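Local structure of alpha-galacturonidase (Bacillus subtilis, 3FEF) at residues Y145-S150 against G203-T208; K7-G12 against K71-A76. The protein hydrolyses alpha-1,4-linked galacturonate, releasing alpha-D-galacturonate from di-galacturonate in a reaction that depends on NAD(+) and manganese. One frame throughout, in Å; residues are numbered along the deposited sequence.

Overall arrangement
From the N terminus the chain first runs along strand 6-11, the third strand across the six-stranded parallel sheet, and passes through strands 34-39 and 61-66 before helix 69-73 returns to it. Contact 2 closes this loop of 58 residues and ties the sheet to the crossover leading into strand 78-81. The chain adds strands 78-81 and 141-144; contact 1 then closes a second loop, of 52 residues, which contains the last strand, 164-167, and brings the start of helix 149-159 against the turn between strands 197-202 and 207-215. The two loops follow in series and neither nest nor cross. Contact 2 is internal to the Rossmann-like part, whereas contact 1, centred about 24 Å away, joins that part to the C-terminal region at the metal site.

Contact 1: Y145-S150 against G203-T208; sequences YTNPMS and GINHFT. With MG (magnesium ion), chain G.
A chi1 of -172° places CG of Asn205 anti to the backbone N and sets the carboxamide between Met149 and the His206 ring, while Met149, a selenomethionine bent at chi2 and chi3, curls round the same group. Crossing at about a right angle, Met149 touches Asn205 CG through its CB (3.6 Å) and again through its CE (3.5 Å). The amide end of Asn205 lies over the centre of the His206 ring, whose NE2 binds the magnesium ion at 2.3 Å; a hydrogen bond from ND1 to Thr110 helps fix the ring's rotation. Cys169 and three waters complete the ligands seen, and one of these waters donates to Asn147 OD1 (2.7 Å). Direct hydrogen bonds are absent between the two segments. Instead, Ser150 OG donates to a water that also accepts from Asn205 N, and accepts from a second that also donates to Asn205 O. Replacing Asn205 by alanine would remove the carboxamide and is likely to leave a gap between Met149 and the face of the His206 ring that it covers. Metal-binding Cys and His beside Asn147, a substrate ligand by similarity, mark the family 4 glycoside hydrolase site, which uses manganese for activity.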
loop_
_atom_site.group_PDB
_atom_site.type_symbol
_atom_site.label_atom_id
_atom_site.label_comp_id
_atom_site.label_asym_id
_atom_site.label_seq_id
_atom_site.Cartn_x
_atom_site.Cartn_y
_atom_site.Cartn_z
ATOM N N TYR A 145 3.984 -24.723 -17.083
ATOM C CA TYR A 145 3.775 -24.465 -18.486
ATOM C C TYR A 145 2.297 -24.573 -18.848
ATOM O O TYR A 145 1.914 -24.277 -19.982
ATOM C CB TYR A 145 4.524 -25.500 -19.324
ATOM C CG TYR A 145 6.000 -25.283 -19.401
ATOM C CD1 TYR A 145 6.524 -24.209 -20.121
ATOM C CD2 TYR A 145 6.880 -26.152 -18.779
ATOM C CE1 TYR A 145 7.881 -24.000 -20.205
ATOM C CE2 TYR A 145 8.243 -25.959 -18.857
ATOM C CZ TYR A 145 8.737 -24.869 -19.566
ATOM O OH TYR A 145 10.087 -24.675 -19.664
ATOM N N THR A 146 1.483 -25.018 -17.897
ATOM C CA THR A 146 0.066 -25.294 -18.159
ATOM C C THR A 146 -0.797 -24.022 -18.238
ATOM O O THR A 146 -0.572 -23.078 -17.492
ATOM C CB THR A 146 -0.538 -26.176 -17.049
ATOM O OG1 THR A 146 0.277 -27.339 -16.827
ATOM C CG2 THR A 146 -1.935 -26.595 -17.431
ATOM N N ASN A 147 -1.785 -24.022 -19.133
ATOM C CA ASN A 147 -2.791 -22.970 -19.214
ATOM C C ASN A 147 -4.110 -23.426 -18.578
ATOM O O ASN A 147 -4.440 -24.617 -18.636
ATOM C CB ASN A 147 -3.034 -22.622 -20.676
ATOM C CG ASN A 147 -1.830 -21.981 -21.318
ATOM O OD1 ASN A 147 -1.200 -21.107 -20.732
ATOM N ND2 ASN A 147 -1.499 -22.407 -22.519
ATOM N N PRO A 148 -4.898 -22.493 -18.008
ATOM C CA PRO A 148 -4.741 -21.023 -17.941
ATOM C C PRO A 148 -3.682 -20.619 -16.919
ATOM O O PRO A 148 -3.824 -20.870 -15.721
ATOM C CB PRO A 148 -6.119 -20.535 -17.505
ATOM C CG PRO A 148 -6.707 -21.677 -16.754
ATOM C CD PRO A 148 -6.163 -22.939 -17.398
HETATM N N MSE A 149 -2.630 -19.993 -17.422
HETATM C CA MSE A 149 -1.390 -19.771 -16.686
HETATM C C MSE A 149 -1.579 -19.018 -15.362
HETATM O O MSE A 149 -1.091 -19.443 -14.323
HETATM C CB MSE A 149 -0.457 -18.971 -17.567
HETATM C CG MSE A 149 0.745 -18.476 -16.823
HETATM SE SE MSE A 149 2.169 -19.717 -17.146
HETATM C CE MSE A 149 2.813 -19.007 -18.774
ATOM N N SER A 150 -2.285 -17.898 -15.427
ATOM C CA SER A 150 -2.494 -17.041 -14.277
ATOM C C SER A 150 -3.289 -17.714 -13.157
ATOM O O SER A 150 -2.990 -17.530 -11.988
ATOM C CB SER A 150 -3.177 -15.752 -14.724
ATOM O OG SER A 150 -2.404 -15.121 -15.740
ATOM N N GLY A 203 2.530 -7.367 -18.169
ATOM C CA GLY A 203 1.131 -7.690 -18.397
ATOM C C GLY A 203 0.761 -8.961 -17.661
ATOM O O GLY A 203 1.298 -9.267 -16.600
ATOM N N ILE A 204 -0.191 -9.685 -18.204
ATOM C CA ILE A 204 -0.523 -10.994 -17.682
ATOM C C ILE A 204 -0.336 -11.922 -18.879
ATOM O O ILE A 204 -0.317 -11.457 -20.028
ATOM C CB ILE A 204 -1.972 -11.044 -17.197
ATOM C CG1 ILE A 204 -2.915 -10.618 -18.319
ATOM C CG2 ILE A 204 -2.165 -10.131 -15.974
ATOM C CD1 ILE A 204 -4.396 -10.528 -17.883
ATOM N N ASN A 205 -0.191 -13.215 -18.620
ATOM C CA ASN A 205 0.086 -14.190 -19.681
ATOM C C ASN A 205 -0.861 -14.094 -20.893
ATOM O O ASN A 205 -2.077 -13.979 -20.737
ATOM C CB ASN A 205 0.069 -15.616 -19.095
ATOM C CG ASN A 205 0.536 -16.666 -20.100
ATOM O OD1 ASN A 205 1.675 -16.624 -20.614
ATOM N ND2 ASN A 205 -0.348 -17.583 -20.413
ATOM N N HIS A 206 -0.298 -14.149 -22.096
ATOM C CA HIS A 206 -1.050 -13.971 -23.355
ATOM C C HIS A 206 -1.609 -12.572 -23.576
ATOM O O HIS A 206 -2.256 -12.317 -24.590
ATOM C CB HIS A 206 -2.166 -15.026 -23.513
ATOM C CG HIS A 206 -1.647 -16.423 -23.648
ATOM N ND1 HIS A 206 -2.399 -17.534 -23.352
ATOM C CD2 HIS A 206 -0.420 -16.881 -23.996
ATOM C CE1 HIS A 206 -1.673 -18.622 -23.552
ATOM N NE2 HIS A 206 -0.469 -18.251 -23.949
ATOM N N PHE A 207 -1.368 -11.676 -22.627
ATOM C CA PHE A 207 -1.792 -10.278 -22.743
ATOM C C PHE A 207 -0.638 -9.413 -22.209
ATOM O O PHE A 207 -0.802 -8.640 -21.262
ATOM C CB PHE A 207 -3.067 -10.040 -21.932
ATOM C CG PHE A 207 -3.803 -8.757 -22.290
ATOM C CD1 PHE A 207 -4.232 -8.521 -23.600
ATOM C CD2 PHE A 207 -4.080 -7.805 -21.314
ATOM C CE1 PHE A 207 -4.918 -7.345 -23.932
ATOM C CE2 PHE A 207 -4.754 -6.635 -21.636
ATOM C CZ PHE A 207 -5.178 -6.408 -22.956
ATOM N N THR A 208 0.529 -9.603 -22.825
ATOM C CA THR A 208 1.765 -8.942 -22.481
ATOM C C THR A 208 2.073 -7.803 -23.447
ATOM O O THR A 208 1.706 -7.851 -24.625
ATOM C CB THR A 208 2.943 -9.934 -22.561
ATOM O OG1 THR A 208 2.724 -10.805 -23.676
ATOM C CG2 THR A 208 3.033 -10.775 -21.299
HETATM MG MG MG G . 1.515 -19.417 -23.943
HETATM O O HOH W 1 1.009 -19.836 -21.697
HETATM O O HOH W 2 -0.038 -13.750 -15.699
HETATM O O HOH W 3 -3.540 -14.484 -18.337
HETATM O O HOH W 4 1.796 -19.824 -26.230
HETATM O O HOH W 5 3.432 -20.810 -24.072
#

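Contact 2: K7-G12 against K71-A76; sequences KIAYIG and KALSAA
Lys7 reaches from strand 6-11 to the end of helix 69-73, where its ammonium group meets two backbone carbonyls. Lys7 NZ donates to Ala72 O at 3.0 Å, approaching from above the carbonyl plane, 51° out of it. The modelled separation of Lys7 NZ from Ser74 O is very short, so its exact length is doubtful. With CG anti to the backbone N (chi1 155°), Lys7 CG packs tightly on Ala76 CA (3.5 Å) and lies 3.6 Å from Ala75 O; the bends at chi2 and chi4 then carry NZ to the carbonyls. Next along the strand, Ala9 CB faces Ala76 CB at 3.9 Å and Ala72 CB at 4.3 Å, its small side chain letting the helix end come close to the sheet. Leu73 CD2 touches Ala9 CB and, at 4.2 Å, Ile11 CD1.

Farther out, the type II turn from Leu73 to Ala76, closed by Ala76 N to Leu73 O (2.8 Å), helps to place Ser74 O, while Ala72 O is presented by the last turn of the helix. Ile11 and Leu73 both rest on Val79 and on helix 112-136. The turn leads into strand 78-81, completing the crossover from strand 61-66 to the other side of strand 6-11, as in Rossmann folds. An ammonium at the C-terminal end of a helix probably offsets the partial negative charge gathered there, while the alanine and leucine contacts supply an apolar seam beside it.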
loop_
_atom_site.group_PDB
_atom_site.type_symbol
_atom_site.label_atom_id
_atom_site.label_comp_id
_atom_site.label_asym_id
_atom_site.label_seq_id
_atom_site.Cartn_x
_atom_site.Cartn_y
_atom_site.Cartn_z
ATOM N N LYS A 7 17.974 -33.662 -10.072
ATOM C CA LYS A 7 16.755 -34.435 -10.252
ATOM C C LYS A 7 15.556 -33.572 -10.632
ATOM O O LYS A 7 15.180 -32.644 -9.916
ATOM C CB LYS A 7 16.456 -35.269 -9.007
ATOM C CG LYS A 7 15.000 -35.617 -8.856
ATOM C CD LYS A 7 14.728 -37.092 -9.042
ATOM C CE LYS A 7 13.243 -37.396 -8.942
ATOM N NZ LYS A 7 12.773 -37.777 -7.576
ATOM N N ILE A 8 14.976 -33.889 -11.779
ATOM C CA ILE A 8 13.825 -33.179 -12.289
ATOM C C ILE A 8 12.585 -34.068 -12.195
ATOM O O ILE A 8 12.581 -35.212 -12.658
ATOM C CB ILE A 8 14.059 -32.790 -13.748
ATOM C CG1 ILE A 8 15.254 -31.839 -13.873
ATOM C CG2 ILE A 8 12.810 -32.140 -14.345
ATOM C CD1 ILE A 8 15.692 -31.601 -15.342
ATOM N N ALA A 9 11.541 -33.561 -11.557
ATOM C CA ALA A 9 10.266 -34.245 -11.569
ATOM C C ALA A 9 9.455 -33.619 -12.693
ATOM O O ALA A 9 9.381 -32.398 -12.814
ATOM C CB ALA A 9 9.565 -34.088 -10.252
ATOM N N TYR A 10 8.867 -34.451 -13.537
ATOM C CA TYR A 10 8.079 -33.936 -14.642
ATOM C C TYR A 10 6.633 -34.386 -14.534
ATOM O O TYR A 10 6.341 -35.557 -14.753
ATOM C CB TYR A 10 8.640 -34.406 -15.973
ATOM C CG TYR A 10 8.162 -33.530 -17.084
ATOM C CD1 TYR A 10 9.022 -32.660 -17.710
ATOM C CD2 TYR A 10 6.827 -33.511 -17.450
ATOM C CE1 TYR A 10 8.588 -31.824 -18.708
ATOM C CE2 TYR A 10 6.383 -32.680 -18.448
ATOM C CZ TYR A 10 7.274 -31.831 -19.068
ATOM O OH TYR A 10 6.851 -30.994 -20.059
ATOM N N ILE A 11 5.736 -33.451 -14.213
ATOM C CA ILE A 11 4.311 -33.731 -14.117
ATOM C C ILE A 11 3.612 -33.416 -15.441
ATOM O O ILE A 11 3.568 -32.267 -15.893
ATOM C CB ILE A 11 3.666 -32.943 -12.967
ATOM C CG1 ILE A 11 4.407 -33.230 -11.667
ATOM C CG2 ILE A 11 2.189 -33.293 -12.855
ATOM C CD1 ILE A 11 4.013 -32.344 -10.521
ATOM N N GLY A 12 3.076 -34.463 -16.063
ATOM C CA GLY A 12 2.556 -34.403 -17.412
ATOM C C GLY A 12 3.604 -35.049 -18.290
ATOM O O GLY A 12 3.709 -34.744 -19.495
ATOM N N LYS A 71 6.541 -40.342 -5.757
ATOM C CA LYS A 71 7.790 -40.893 -6.253
ATOM C C LYS A 71 8.493 -39.918 -7.203
ATOM O O LYS A 71 9.702 -39.769 -7.155
ATOM C CB LYS A 71 7.528 -42.222 -6.946
ATOM C CG LYS A 71 8.361 -43.388 -6.405
ATOM C CD LYS A 71 7.587 -44.711 -6.515
ATOM C CE LYS A 71 6.693 -44.721 -7.756
ATOM N NZ LYS A 71 5.694 -45.839 -7.753
ATOM N N ALA A 72 7.728 -39.253 -8.061
ATOM C CA ALA A 72 8.285 -38.219 -8.927
ATOM C C ALA A 72 8.952 -37.115 -8.108
ATOM O O ALA A 72 10.065 -36.702 -8.413
ATOM C CB ALA A 72 7.211 -37.633 -9.824
ATOM N N LEU A 73 8.285 -36.684 -7.041
ATOM C CA LEU A 73 8.688 -35.486 -6.311
ATOM C C LEU A 73 9.841 -35.713 -5.328
ATOM O O LEU A 73 10.657 -34.824 -5.102
ATOM C CB LEU A 73 7.487 -34.864 -5.593
ATOM C CG LEU A 73 6.325 -34.334 -6.460
ATOM C CD1 LEU A 73 5.202 -33.847 -5.583
ATOM C CD2 LEU A 73 6.747 -33.206 -7.412
ATOM N N SER A 74 9.918 -36.897 -4.741
ATOM C CA SER A 74 10.864 -37.093 -3.665
ATOM C C SER A 74 12.273 -36.745 -4.135
ATOM O O SER A 74 12.720 -37.214 -5.178
ATOM C CB SER A 74 10.795 -38.526 -3.123
ATOM O OG SER A 74 11.528 -39.402 -3.959
ATOM N N ALA A 75 12.955 -35.904 -3.364
ATOM C CA ALA A 75 14.305 -35.454 -3.688
ATOM C C ALA A 75 14.410 -34.630 -4.977
ATOM O O ALA A 75 15.497 -34.466 -5.514
ATOM C CB ALA A 75 15.262 -36.648 -3.743
ATOM N N ALA A 76 13.302 -34.127 -5.497
ATOM C CA ALA A 76 13.359 -33.363 -6.747
ATOM C C ALA A 76 13.958 -31.966 -6.539
ATOM O O ALA A 76 13.656 -31.315 -5.550
ATOM C CB ALA A 76 11.972 -33.260 -7.363
#